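Local structure of acinetobacter secreted protease CpaA (Acinetobacter nosocomialis M2, 6O38) at residues 308-313 with 331-336; 292-297 with 317-322; 339-344 with 351-356; 355-360 with 417-422; 282-287 with 302-307. The protein is a secreted zinc metalloprotease, captured in complex with CpaB, its chaperone in the type II secretion pathway. All blocks are in the same frame, centred on the assembly; numbering follows the deposited sequence.

Interaction 1 of 5, residues 308-313 with 331-336; sequences VKLSTS and VVIVSN
Val308 and Leu310 are hydrogen-bonded through their peptide groups to Val332, Val334 and Asn336, and the side chains stand on the two faces of the sheet so formed. One face carries Val308, Leu310, Ile333 and Ser335; Lys309 and Val334 stand on the other. This is parallel pairing of strands 305-310 and 330-335 inside an StcE-type beta-sandwich domain, with the short segment axes only 15° apart. Val308 brackets Ile333, Val308 N donating to Val332 O at 2.8 Å and Val308 O accepting from Val334 N at 2.9 Å. Leu310 repeats the pattern round Ser335: Leu310 N binds Val334 O at 2.7 Å, and its O takes the N-H of Asn336, just where strand 330-335 ends.

On the hydrophobic face, Leu310 CD1 reaches Ile333 CG2 at 4.0 Å, the two side chains crossing at a slant. Val308 CB stays 4.3 Å from Ile333 CG1. The same face is covered by Ile294 from a loop and by Thr341, Ile343 and Ile353 from the short hairpin, so it lies in the interior of the sandwich. Ser311, just past the end of its strand, is tied by OG to Ser290 O.

On the other face Lys309 runs out as an extended chain towards the chaperone, where NZ makes a long, weak ion pair with Glu103 of CpaB. Its root lies alongside Val334, both pointing the same way, and Lys309 CG rests 3.6 Å from Val334 CG2.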
# COMPACT_ATOMS: atom_id res chain seq x y z
N VAL A 308 -7.39 16.19 -11.52
CA VAL A 308 -8.66 16.89 -11.74
C VAL A 308 -9.73 15.84 -12.01
O VAL A 308 -9.54 14.96 -12.86
CB VAL A 308 -8.56 17.89 -12.90
CG1 VAL A 308 -9.90 18.56 -13.12
CG2 VAL A 308 -7.47 18.91 -12.62
N LYS A 309 -10.86 15.95 -11.31
CA LYS A 309 -11.94 14.97 -11.39
C LYS A 309 -13.18 15.64 -11.98
O LYS A 309 -13.92 16.33 -11.27
CB LYS A 309 -12.23 14.38 -10.01
CG LYS A 309 -11.12 13.49 -9.48
CD LYS A 309 -11.58 12.71 -8.26
CE LYS A 309 -10.39 12.16 -7.48
NZ LYS A 309 -10.82 11.29 -6.35
N LEU A 310 -13.41 15.42 -13.27
CA LEU A 310 -14.57 15.97 -13.95
C LEU A 310 -15.81 15.14 -13.67
O LEU A 310 -15.76 13.90 -13.70
CB LEU A 310 -14.33 16.04 -15.46
CG LEU A 310 -13.41 17.15 -15.97
CD1 LEU A 310 -12.89 16.81 -17.36
CD2 LEU A 310 -14.14 18.48 -15.98
N SER A 311 -16.92 15.82 -13.39
CA SER A 311 -18.20 15.17 -13.16
C SER A 311 -19.29 15.99 -13.84
O SER A 311 -19.01 17.00 -14.50
CB SER A 311 -18.48 15.00 -11.67
OG SER A 311 -18.78 16.25 -11.06
N THR A 312 -20.54 15.55 -13.68
CA THR A 312 -21.66 16.27 -14.27
C THR A 312 -21.85 17.63 -13.60
O THR A 312 -22.20 18.61 -14.26
CB THR A 312 -22.93 15.44 -14.17
OG1 THR A 312 -22.75 14.20 -14.86
CG2 THR A 312 -24.12 16.17 -14.77
N SER A 313 -21.60 17.71 -12.29
CA SER A 313 -21.85 18.93 -11.54
C SER A 313 -20.71 19.94 -11.63
O SER A 313 -20.91 21.11 -11.26
CB SER A 313 -22.12 18.60 -10.07
OG SER A 313 -21.05 17.85 -9.51
N VAL A 331 -0.10 15.97 -14.58
CA VAL A 331 -1.52 16.28 -14.44
C VAL A 331 -2.31 15.04 -14.84
O VAL A 331 -2.15 14.54 -15.96
CB VAL A 331 -1.94 17.49 -15.28
CG1 VAL A 331 -3.45 17.66 -15.26
CG2 VAL A 331 -1.25 18.75 -14.77
N VAL A 332 -3.15 14.56 -13.94
CA VAL A 332 -4.04 13.43 -14.20
C VAL A 332 -5.46 13.95 -14.21
O VAL A 332 -5.89 14.65 -13.28
CB VAL A 332 -3.87 12.32 -13.14
CG1 VAL A 332 -4.84 11.18 -13.41
CG2 VAL A 332 -2.43 11.82 -13.14
N ILE A 333 -6.20 13.63 -15.27
CA ILE A 333 -7.58 14.09 -15.43
C ILE A 333 -8.47 12.87 -15.57
O ILE A 333 -8.22 12.00 -16.42
CB ILE A 333 -7.73 15.03 -16.63
CG1 ILE A 333 -6.78 16.22 -16.48
CG2 ILE A 333 -9.16 15.51 -16.76
CD1 ILE A 333 -6.80 17.18 -17.65
N VAL A 334 -9.51 12.79 -14.74
CA VAL A 334 -10.51 11.74 -14.82
C VAL A 334 -11.85 12.40 -15.12
O VAL A 334 -12.12 13.54 -14.71
CB VAL A 334 -10.58 10.89 -13.53
CG1 VAL A 334 -9.19 10.70 -12.94
CG2 VAL A 334 -11.52 11.51 -12.50
N SER A 335 -12.69 11.70 -15.88
CA SER A 335 -13.96 12.24 -16.33
C SER A 335 -15.06 11.22 -16.08
O SER A 335 -14.98 10.09 -16.58
CB SER A 335 -13.91 12.62 -17.81
OG SER A 335 -15.16 13.11 -18.25
N ASN A 336 -16.08 11.62 -15.32
CA ASN A 336 -17.31 10.85 -15.19
C ASN A 336 -18.51 11.65 -15.68
O ASN A 336 -19.65 11.32 -15.34
CB ASN A 336 -17.51 10.41 -13.74
CG ASN A 336 -16.48 9.39 -13.29
OD1 ASN A 336 -16.59 8.20 -13.62
ND2 ASN A 336 -15.48 9.84 -12.54

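Interaction 2 of 5, residues 292-297 with 317-322; sequences ATIPAI and PTLQLP
A loop is pinned to the edge of a short strand here by a single backbone bridge, at the rim of the StcE-type beta-sandwich. Residues 292-297 belong to the connection between strands 277-288 and 305-310. Segment 317-322 holds strand 318-320, an outermost strand of a three-stranded sheet, and the loop runs along the side of it that faces away from strand 341-344. The bridge pairs Ile297 with Gln320, whose CA atoms are 4.6 Å apart. Gln320 N donates to Ala296 O at 2.8 Å. Leu319 CA also lies 3.4 Å from Ala296 O, as a CA-H...O contact. A second backbone bond, between Gln320 and Leu298, completes the bridge, so that Gln320 brackets Ile297.

The apolar part of the contact lies inward. Ile294 CG2 meets Leu319 CD2 at 3.7 Å, the side chains crossing at about a right angle. Leu319 keeps CG beside its own backbone N (chi1 -71°), and from there Leu319 CD2 also comes up to Pro295 O at 3.4 Å. Both Ile294 and Leu319 are buried: Ile294 packs on Val308 and Leu310, while Leu319 touches Leu310 and, in its own sheet, Thr341 and Ile343. Ile294 thus joins the residues packed between the two sheets.

Towards the surface the contact is looser. Gln320 puts CG anti to its N (chi1 -175°), then bends at chi2, which leads its amide away from the loop. Only the start of the Gln320 side chain stays near Ile297, with Gln320 CB 4.0 Å from Ile297 CG1.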
# COMPACT_ATOMS: atom_id res chain seq x y z
N ALA A 292 -15.88 19.73 -6.30
CA ALA A 292 -15.25 21.05 -6.28
C ALA A 292 -15.28 21.69 -7.66
O ALA A 292 -15.37 21.01 -8.69
CB ALA A 292 -13.81 20.94 -5.78
N THR A 293 -15.21 23.02 -7.67
CA THR A 293 -15.20 23.76 -8.92
C THR A 293 -13.85 23.63 -9.61
O THR A 293 -12.79 23.74 -8.98
CB THR A 293 -15.51 25.24 -8.66
OG1 THR A 293 -16.76 25.34 -7.97
CG2 THR A 293 -15.60 26.00 -9.98
N ILE A 294 -13.89 23.38 -10.91
CA ILE A 294 -12.69 23.22 -11.74
C ILE A 294 -12.52 24.48 -12.57
O ILE A 294 -13.44 24.88 -13.29
CB ILE A 294 -12.80 21.98 -12.64
CG1 ILE A 294 -12.94 20.71 -11.79
CG2 ILE A 294 -11.59 21.88 -13.56
CD1 ILE A 294 -13.31 19.48 -12.58
N PRO A 295 -11.37 25.15 -12.50
CA PRO A 295 -11.16 26.35 -13.31
C PRO A 295 -10.87 26.00 -14.76
O PRO A 295 -10.28 24.96 -15.07
CB PRO A 295 -9.95 27.02 -12.65
CG PRO A 295 -9.19 25.88 -12.06
CD PRO A 295 -10.20 24.84 -11.66
N ALA A 296 -11.30 26.89 -15.66
CA ALA A 296 -11.07 26.67 -17.09
C ALA A 296 -9.58 26.63 -17.40
O ALA A 296 -9.14 25.85 -18.26
CB ALA A 296 -11.77 27.76 -17.90
N ILE A 297 -8.80 27.47 -16.73
CA ILE A 297 -7.34 27.43 -16.82
C ILE A 297 -6.83 26.81 -15.52
O ILE A 297 -7.01 27.38 -14.44
CB ILE A 297 -6.75 28.83 -17.03
CG1 ILE A 297 -7.29 29.44 -18.33
CG2 ILE A 297 -5.23 28.77 -17.06
CD1 ILE A 297 -6.65 30.76 -18.70
N PRO A 317 -16.27 22.71 -20.52
CA PRO A 317 -16.10 22.37 -21.95
C PRO A 317 -14.65 22.28 -22.38
O PRO A 317 -14.30 21.39 -23.17
CB PRO A 317 -16.85 23.50 -22.66
CG PRO A 317 -16.78 24.65 -21.70
CD PRO A 317 -16.89 24.03 -20.34
N THR A 318 -13.80 23.17 -21.89
CA THR A 318 -12.38 23.17 -22.22
C THR A 318 -11.56 23.35 -20.96
O THR A 318 -11.96 24.05 -20.02
CB THR A 318 -12.02 24.29 -23.22
OG1 THR A 318 -12.18 25.57 -22.60
CG2 THR A 318 -12.90 24.21 -24.46
N LEU A 319 -10.39 22.71 -20.93
CA LEU A 319 -9.44 22.85 -19.84
C LEU A 319 -8.08 23.20 -20.41
O LEU A 319 -7.63 22.59 -21.37
CB LEU A 319 -9.34 21.57 -19.00
CG LEU A 319 -10.54 21.21 -18.12
CD1 LEU A 319 -10.26 19.94 -17.33
CD2 LEU A 319 -10.88 22.36 -17.19
N GLN A 320 -7.43 24.19 -19.80
CA GLN A 320 -6.09 24.61 -20.18
C GLN A 320 -5.11 24.06 -19.16
O GLN A 320 -5.23 24.33 -17.96
CB GLN A 320 -6.00 26.13 -20.25
CG GLN A 320 -4.67 26.67 -20.76
CD GLN A 320 -4.56 26.62 -22.28
OE1 GLN A 320 -5.51 26.26 -22.97
NE2 GLN A 320 -3.39 26.98 -22.80
N LEU A 321 -4.15 23.26 -19.63
CA LEU A 321 -3.13 22.72 -18.74
C LEU A 321 -2.33 23.87 -18.11
O LEU A 321 -2.25 24.96 -18.69
CB LEU A 321 -2.22 21.77 -19.51
CG LEU A 321 -2.87 20.45 -19.90
CD1 LEU A 321 -1.91 19.56 -20.67
CD2 LEU A 321 -3.41 19.72 -18.68
N PRO A 322 -1.75 23.65 -16.93
CA PRO A 322 -1.12 24.76 -16.20
C PRO A 322 -0.10 25.51 -17.06
O PRO A 322 0.71 24.91 -17.76
CB PRO A 322 -0.45 24.06 -15.02
CG PRO A 322 -1.28 22.85 -14.79
CD PRO A 322 -1.74 22.40 -16.15

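Interaction 3 of 5, residues 339-344 with 351-356; sequences ADTYIN and TAIKNG
Four backbone hydrogen bonds join Thr341 and Ile343 to Ile353 and Thr351, and between them they use the inward N-H and C=O of each of these residues. Thr341 N donates to Ile353 O at 3.1 Å, and Ile353 N returns a bond to Thr341 O at 2.8 Å. Further along, Ile343 N gives to Thr351 O at 2.6 Å, while Thr351 N gives to Ile343 O at 2.9 Å. Tyr342 and Ala352 form the non-hydrogen-bonded pair between these two hydrogen-bonded pairs; Tyr342 CA approaches Thr351 O as a CA-H donor, and Ala352 CA does the same to Thr341 O.

The hydroxyls look elsewhere: Thr341 OG1 is bonded to Gln316 O, and Thr351 OG1 to Arg359 NH2. Lys354 N is taken up by Glu357 OE1. Asp340 lies alongside Lys354, pointing the same way, but the contact is with the aliphatic part, Asp340 OD1 to Lys354 CG at 3.5 Å. The Lys354 side chain bends at chi3, and Lys354 NZ ends 6.4 Å from Asp340 OD2; a sulfate, probably from the crystallisation liquor, is a long, weak ion-pair partner of this NZ.

Tyr342 CD1 sits 3.9 Å from Ala352 CB, which approaches the ring obliquely, and Thr351 O lies at the ring edge. On the opposite face the chi1 of Ile353 (178°) puts CG2 between backbone N and carbonyl carbon, where Ile353 CG2 meets Thr341 CB at 3.8 Å; this side is buried against Ile333 and Phe361. All of this makes a twisted antiparallel beta hairpin, part of the smaller sheet of an StcE-type sandwich domain.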
# COMPACT_ATOMS: atom_id res chain seq x y z
N ALA A 339 -20.56 14.42 -21.27
CA ALA A 339 -20.00 15.15 -22.39
C ALA A 339 -18.48 15.17 -22.32
O ALA A 339 -17.88 15.06 -21.25
CB ALA A 339 -20.54 16.58 -22.43
N ASP A 340 -17.86 15.32 -23.49
CA ASP A 340 -16.41 15.38 -23.57
C ASP A 340 -15.89 16.71 -23.04
O ASP A 340 -16.62 17.70 -22.91
CB ASP A 340 -15.93 15.18 -25.01
CG ASP A 340 -16.21 13.78 -25.53
OD1 ASP A 340 -16.72 12.94 -24.75
OD2 ASP A 340 -15.93 13.52 -26.72
N THR A 341 -14.59 16.74 -22.75
CA THR A 341 -13.89 17.95 -22.34
C THR A 341 -12.60 18.05 -23.13
O THR A 341 -11.82 17.09 -23.18
CB THR A 341 -13.59 17.94 -20.83
OG1 THR A 341 -14.82 18.06 -20.10
CG2 THR A 341 -12.67 19.09 -20.47
N TYR A 342 -12.37 19.21 -23.75
CA TYR A 342 -11.16 19.42 -24.52
C TYR A 342 -10.02 19.88 -23.62
O TYR A 342 -10.23 20.65 -22.68
CB TYR A 342 -11.41 20.45 -25.63
CG TYR A 342 -12.40 19.97 -26.67
CD1 TYR A 342 -12.02 19.07 -27.65
CD2 TYR A 342 -13.71 20.43 -26.67
CE1 TYR A 342 -12.91 18.63 -28.60
CE2 TYR A 342 -14.61 20.00 -27.62
CZ TYR A 342 -14.21 19.10 -28.58
OH TYR A 342 -15.11 18.66 -29.53
N ILE A 343 -8.82 19.39 -23.91
CA ILE A 343 -7.62 19.71 -23.14
C ILE A 343 -6.64 20.41 -24.06
O ILE A 343 -6.38 19.93 -25.17
CB ILE A 343 -6.98 18.44 -22.53
CG1 ILE A 343 -8.01 17.66 -21.72
CG2 ILE A 343 -5.79 18.81 -21.67
CD1 ILE A 343 -8.58 18.42 -20.55
N ASN A 344 -6.11 21.55 -23.61
CA ASN A 344 -5.21 22.35 -24.42
C ASN A 344 -3.99 22.75 -23.60
O ASN A 344 -4.02 22.78 -22.36
CB ASN A 344 -5.91 23.61 -24.96
CG ASN A 344 -7.05 23.27 -25.91
OD1 ASN A 344 -6.82 22.89 -27.06
ND2 ASN A 344 -8.28 23.41 -25.42
N THR A 351 -6.47 18.05 -27.43
CA THR A 351 -7.05 16.72 -27.38
C THR A 351 -8.31 16.77 -26.53
O THR A 351 -8.70 17.83 -26.02
CB THR A 351 -6.03 15.71 -26.84
OG1 THR A 351 -6.63 14.42 -26.71
CG2 THR A 351 -5.48 16.18 -25.50
N ALA A 352 -8.96 15.61 -26.37
CA ALA A 352 -10.20 15.52 -25.61
C ALA A 352 -10.15 14.33 -24.67
O ALA A 352 -9.48 13.33 -24.93
CB ALA A 352 -11.41 15.39 -26.55
N ILE A 353 -10.87 14.45 -23.55
CA ILE A 353 -11.08 13.36 -22.61
C ILE A 353 -12.55 13.00 -22.61
O ILE A 353 -13.42 13.88 -22.60
CB ILE A 353 -10.59 13.72 -21.20
CG1 ILE A 353 -10.87 12.58 -20.22
CG2 ILE A 353 -11.22 15.02 -20.71
CD1 ILE A 353 -10.14 12.70 -18.91
N LYS A 354 -12.85 11.70 -22.65
CA LYS A 354 -14.20 11.20 -22.76
C LYS A 354 -14.66 10.56 -21.45
O LYS A 354 -13.88 10.42 -20.50
CB LYS A 354 -14.29 10.20 -23.92
CG LYS A 354 -13.95 10.82 -25.26
CD LYS A 354 -14.02 9.83 -26.40
CE LYS A 354 -12.78 8.96 -26.45
NZ LYS A 354 -12.73 8.11 -27.68
N ASN A 355 -15.94 10.20 -21.40
CA ASN A 355 -16.53 9.65 -20.19
C ASN A 355 -15.84 8.36 -19.78
O ASN A 355 -15.64 7.46 -20.59
CB ASN A 355 -18.03 9.40 -20.40
CG ASN A 355 -18.71 8.84 -19.17
OD1 ASN A 355 -18.39 9.23 -18.04
ND2 ASN A 355 -19.65 7.93 -19.37
N GLY A 356 -15.48 8.27 -18.50
CA GLY A 356 -14.84 7.09 -17.96
C GLY A 356 -13.36 6.98 -18.24
O GLY A 356 -12.75 5.96 -17.90

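Interaction 4 of 5, residues 355-360 with 417-422; sequences NGENRR and YLRDVG. With SO4 (sulfate ion), chain O.
Tyr417 lays its ring under Asn358, whose CB stands over one face in a CH-pi contact, 3.6 Å from the ring centroid; the side chains cross at about a right angle. Arg360 comes to the far end of the same ring. Its guanidinium is turned 66° from the ring plane and meets the phenol edge-on, Arg360 NH1 donating a bent bond to Tyr417 OH at 2.8 Å. Arg360 NE is salt-bridged to Asp371, and Tyr417 OH is also hydrogen-bonded to Glu410.

Arg419 reaches across extended, CG anti to its N (chi1 164°), laying Arg419 CD 3.7 Å from Glu357 CB. Arg419 NE donates to Asn355 O at 3.0 Å. NH2 is salt-bridged to Asp376, while NH1 binds a sulfate, probably from the crystallisation liquor, weakly through O1. Between the two anchors a water links Gly356 O and Asn358 ND2 to Leu418 O.

The strands are not paired directly: strand 367-381 lies beside both, joining sandwich domain to protease domain. From the other side of strand 416-425, Leu418 packs on helix 391-411 and on helix 496-504, which carries zinc ligands His498 and His502.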
# COMPACT_ATOMS: atom_id res chain seq x y z
N ASN A 355 -15.94 10.20 -21.40
CA ASN A 355 -16.53 9.65 -20.19
C ASN A 355 -15.84 8.36 -19.78
O ASN A 355 -15.64 7.46 -20.59
CB ASN A 355 -18.03 9.40 -20.40
CG ASN A 355 -18.71 8.84 -19.17
OD1 ASN A 355 -18.39 9.23 -18.04
ND2 ASN A 355 -19.65 7.93 -19.37
N GLY A 356 -15.48 8.27 -18.50
CA GLY A 356 -14.84 7.09 -17.96
C GLY A 356 -13.36 6.98 -18.24
O GLY A 356 -12.75 5.96 -17.90
N GLU A 357 -12.75 8.00 -18.85
CA GLU A 357 -11.36 7.94 -19.29
C GLU A 357 -10.45 8.58 -18.25
O GLU A 357 -10.80 9.59 -17.63
CB GLU A 357 -11.19 8.64 -20.64
CG GLU A 357 -9.89 8.29 -21.35
CD GLU A 357 -9.81 8.91 -22.74
OE1 GLU A 357 -10.80 9.53 -23.18
OE2 GLU A 357 -8.75 8.76 -23.39
N ASN A 358 -9.27 7.99 -18.08
CA ASN A 358 -8.20 8.57 -17.28
C ASN A 358 -7.10 9.04 -18.22
O ASN A 358 -6.70 8.30 -19.13
CB ASN A 358 -7.64 7.55 -16.28
CG ASN A 358 -8.59 7.28 -15.13
OD1 ASN A 358 -8.43 7.82 -14.04
ND2 ASN A 358 -9.59 6.43 -15.37
N ARG A 359 -6.61 10.26 -18.01
CA ARG A 359 -5.61 10.83 -18.89
C ARG A 359 -4.54 11.53 -18.07
O ARG A 359 -4.86 12.35 -17.20
CB ARG A 359 -6.23 11.82 -19.88
CG ARG A 359 -7.17 11.18 -20.89
CD ARG A 359 -6.40 10.64 -22.07
NE ARG A 359 -5.76 11.70 -22.85
CZ ARG A 359 -6.30 12.27 -23.92
NH1 ARG A 359 -7.50 11.89 -24.35
NH2 ARG A 359 -5.64 13.21 -24.57
N ARG A 360 -3.28 11.21 -18.34
CA ARG A 360 -2.15 11.80 -17.64
C ARG A 360 -1.29 12.57 -18.63
O ARG A 360 -1.05 12.11 -19.76
CB ARG A 360 -1.31 10.75 -16.91
CG ARG A 360 -0.14 11.34 -16.12
CD ARG A 360 0.51 10.33 -15.20
NE ARG A 360 1.32 9.36 -15.92
CZ ARG A 360 0.95 8.10 -16.16
NH1 ARG A 360 -0.22 7.66 -15.72
NH2 ARG A 360 1.75 7.29 -16.83
N TYR A 417 -3.96 3.51 -19.31
CA TYR A 417 -5.09 3.35 -18.40
C TYR A 417 -6.12 2.45 -19.06
O TYR A 417 -6.26 2.44 -20.28
CB TYR A 417 -5.75 4.69 -18.05
CG TYR A 417 -4.94 5.60 -17.15
CD1 TYR A 417 -4.90 5.40 -15.78
CD2 TYR A 417 -4.25 6.69 -17.67
CE1 TYR A 417 -4.18 6.24 -14.95
CE2 TYR A 417 -3.53 7.53 -16.86
CZ TYR A 417 -3.49 7.30 -15.50
OH TYR A 417 -2.77 8.14 -14.68
N LEU A 418 -6.84 1.69 -18.24
CA LEU A 418 -7.94 0.87 -18.72
C LEU A 418 -9.24 1.65 -18.59
O LEU A 418 -9.51 2.26 -17.55
CB LEU A 418 -8.02 -0.45 -17.95
CG LEU A 418 -6.90 -1.45 -18.19
CD1 LEU A 418 -7.24 -2.79 -17.55
CD2 LEU A 418 -6.62 -1.62 -19.68
N ARG A 419 -10.04 1.63 -19.65
CA ARG A 419 -11.36 2.26 -19.66
C ARG A 419 -12.37 1.24 -20.14
O ARG A 419 -12.23 0.69 -21.24
CB ARG A 419 -11.36 3.50 -20.57
CG ARG A 419 -12.74 4.00 -20.96
CD ARG A 419 -12.63 5.35 -21.67
NE ARG A 419 -13.88 5.76 -22.29
CZ ARG A 419 -14.14 5.68 -23.59
NH1 ARG A 419 -15.31 6.09 -24.06
NH2 ARG A 419 -13.22 5.21 -24.42
N ASP A 420 -13.38 0.97 -19.32
CA ASP A 420 -14.43 0.04 -19.71
C ASP A 420 -15.46 0.78 -20.56
O ASP A 420 -16.03 1.78 -20.13
CB ASP A 420 -15.07 -0.62 -18.49
CG ASP A 420 -16.05 0.28 -17.76
OD1 ASP A 420 -15.65 1.39 -17.35
OD2 ASP A 420 -17.22 -0.12 -17.60
N VAL A 421 -15.64 0.31 -21.79
CA VAL A 421 -16.58 0.93 -22.73
C VAL A 421 -17.82 0.09 -22.94
O VAL A 421 -18.69 0.48 -23.74
CB VAL A 421 -15.89 1.23 -24.07
CG1 VAL A 421 -14.77 2.24 -23.88
CG2 VAL A 421 -15.35 -0.05 -24.69
N GLY A 422 -17.94 -1.05 -22.27
CA GLY A 422 -19.10 -1.90 -22.42
C GLY A 422 -19.11 -3.06 -21.44
O GLY A 422 -18.05 -3.57 -21.06
S SO4 O . -17.06 7.52 -26.47
O1 SO4 O . -16.04 6.71 -27.14
O2 SO4 O . -17.14 8.82 -27.13
O3 SO4 O . -18.35 6.85 -26.56
O4 SO4 O . -16.70 7.71 -25.07
O HOH W 1 -9.87 5.29 -17.78

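Interaction 5 of 5, residues 282-287 with 302-307; sequences SSPTKV and TQPTLK
Lys286 leans over Gln303 and Leu306, and its chain can be followed outward atom by atom. Lys286 CB sits about equally far from CD, OE1 and NE2 of the Gln303 amide, 3.5 Å from Gln303 CD. Lys286 CG, anti to the backbone N (chi1 180°), runs beside Leu306 and comes 3.8 Å from Leu306 CD1. Lys286 CD stays near that methyl and is also 4.1 Å from Gln303 OE1. The chain then bends at chi4, and NZ leads away from the opposite segment. The lysine therefore contributes its aliphatic stem to this contact. The amide beneath is steadied by its own neighbour: Thr302 OG1 donates to Gln303 OE1 at 2.6 Å, and Lys262 NZ adds a weak bond.

The short strand segments run parallel, their axes 19° apart. Lys286 N donates to Thr305 O at 3.2 Å, and Lys286 O accepts from Lys307 N at 2.9 Å, so that Lys286 brackets Leu306. On the other face the Thr285 and Thr305 side chains cross at a slant, Thr285 CG2 4.0 Å from Thr305 CB. Before the strands pair, the ends splay apart; Ser283 CB touches Pro304 CG at 3.6 Å, and a water lies among Ser283 OG, Pro284 O and Thr305 OG1.

Strand 277-288 is thus long enough to serve two modules: its earlier part pairs with strand 266-272, and its end with strand 305-310, which in turn joins strand 330-335. Asn124 and Asp122 of CpaB hydrogen-bond to Ser282 OG, and Asn124 packs on Pro284, while Lys307 NZ is salt-bridged to Glu410 on helix 391-411.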
# COMPACT_ATOMS: atom_id res chain seq x y z
N SER A 282 7.86 10.27 -1.96
CA SER A 282 6.55 10.70 -1.48
C SER A 282 6.44 12.21 -1.63
O SER A 282 7.33 12.94 -1.21
CB SER A 282 6.34 10.29 -0.01
OG SER A 282 5.16 10.86 0.52
N SER A 283 5.34 12.66 -2.23
CA SER A 283 5.11 14.07 -2.49
C SER A 283 3.61 14.32 -2.54
O SER A 283 2.84 13.41 -2.86
CB SER A 283 5.76 14.51 -3.80
OG SER A 283 5.34 13.70 -4.88
N PRO A 284 3.16 15.54 -2.23
CA PRO A 284 1.72 15.81 -2.20
C PRO A 284 1.11 15.86 -3.59
O PRO A 284 1.79 16.05 -4.60
CB PRO A 284 1.62 17.18 -1.51
CG PRO A 284 2.95 17.39 -0.85
CD PRO A 284 3.94 16.67 -1.71
N THR A 285 -0.21 15.67 -3.63
CA THR A 285 -1.00 15.77 -4.85
C THR A 285 -2.20 16.66 -4.58
O THR A 285 -3.02 16.34 -3.71
CB THR A 285 -1.45 14.39 -5.33
OG1 THR A 285 -0.31 13.56 -5.58
CG2 THR A 285 -2.28 14.51 -6.61
N LYS A 286 -2.30 17.76 -5.31
CA LYS A 286 -3.48 18.61 -5.23
C LYS A 286 -4.62 17.98 -6.02
O LYS A 286 -4.45 17.65 -7.20
CB LYS A 286 -3.17 20.01 -5.76
CG LYS A 286 -4.36 20.97 -5.72
CD LYS A 286 -3.95 22.35 -6.20
CE LYS A 286 -5.13 23.32 -6.19
NZ LYS A 286 -5.93 23.21 -4.95
N VAL A 287 -5.77 17.80 -5.38
CA VAL A 287 -6.90 17.09 -5.96
C VAL A 287 -8.09 18.03 -6.00
O VAL A 287 -8.53 18.53 -4.95
CB VAL A 287 -7.24 15.81 -5.19
CG1 VAL A 287 -8.49 15.16 -5.75
CG2 VAL A 287 -6.07 14.84 -5.23
N THR A 302 1.93 23.87 -7.83
CA THR A 302 2.52 24.12 -6.52
C THR A 302 2.92 22.82 -5.83
O THR A 302 3.18 22.82 -4.62
CB THR A 302 1.56 24.90 -5.62
OG1 THR A 302 0.35 24.15 -5.44
CG2 THR A 302 1.23 26.25 -6.23
N GLN A 303 2.97 21.71 -6.58
CA GLN A 303 3.37 20.40 -6.08
C GLN A 303 3.65 19.50 -7.29
O GLN A 303 3.28 19.86 -8.41
CB GLN A 303 2.29 19.80 -5.17
CG GLN A 303 0.94 19.58 -5.84
CD GLN A 303 0.17 20.86 -6.06
OE1 GLN A 303 -0.10 21.61 -5.12
NE2 GLN A 303 -0.20 21.13 -7.31
N PRO A 304 4.30 18.35 -7.11
CA PRO A 304 4.67 17.54 -8.28
C PRO A 304 3.49 17.02 -9.10
O PRO A 304 3.68 16.71 -10.28
CB PRO A 304 5.48 16.39 -7.67
CG PRO A 304 6.05 16.97 -6.43
CD PRO A 304 4.97 17.87 -5.89
N THR A 305 2.29 16.91 -8.53
CA THR A 305 1.19 16.29 -9.24
C THR A 305 -0.12 17.00 -8.94
O THR A 305 -0.36 17.47 -7.82
CB THR A 305 1.05 14.80 -8.86
OG1 THR A 305 2.34 14.18 -8.89
CG2 THR A 305 0.12 14.08 -9.82
N LEU A 306 -0.98 17.07 -9.96
CA LEU A 306 -2.31 17.65 -9.84
C LEU A 306 -3.30 16.70 -10.51
O LEU A 306 -3.08 16.29 -11.65
CB LEU A 306 -2.38 19.03 -10.49
CG LEU A 306 -3.79 19.60 -10.75
CD1 LEU A 306 -4.44 20.04 -9.45
CD2 LEU A 306 -3.75 20.74 -11.75
N LYS A 307 -4.38 16.36 -9.81
CA LYS A 307 -5.40 15.47 -10.34
C LYS A 307 -6.74 16.21 -10.37
O LYS A 307 -7.16 16.78 -9.36
CB LYS A 307 -5.52 14.19 -9.52
CG LYS A 307 -6.41 13.14 -10.19
CD LYS A 307 -6.35 11.80 -9.48
CE LYS A 307 -4.99 11.13 -9.67
NZ LYS A 307 -4.98 9.78 -9.05
O HOH W 2 3.07 14.64 -6.07

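How the interactions relate
Interaction 5 opens the region, and interaction 2 alternates along the chain with both 5 and 1; 3 and 4 follow. Interactions 5 and 1, centres 15 Å apart, follow strand 305-310 as it leaves strand 277-288 and pairs with 330-335. Interactions 2 and 3, centres 11 Å apart, meet on the smaller sheet, where strand 341-344 lies between 318-320 and 350-353. Ile294, Leu319, Ile333 and Ile353 fill the layer between the two sheets of the sandwich. Interaction 4 shares Asn355 and Gly356 with interaction 3 and leads over to the protease domain. The sandwich thus joins the preceding strands to the protease domain, with CpaB touching it near interactions 5 and 1.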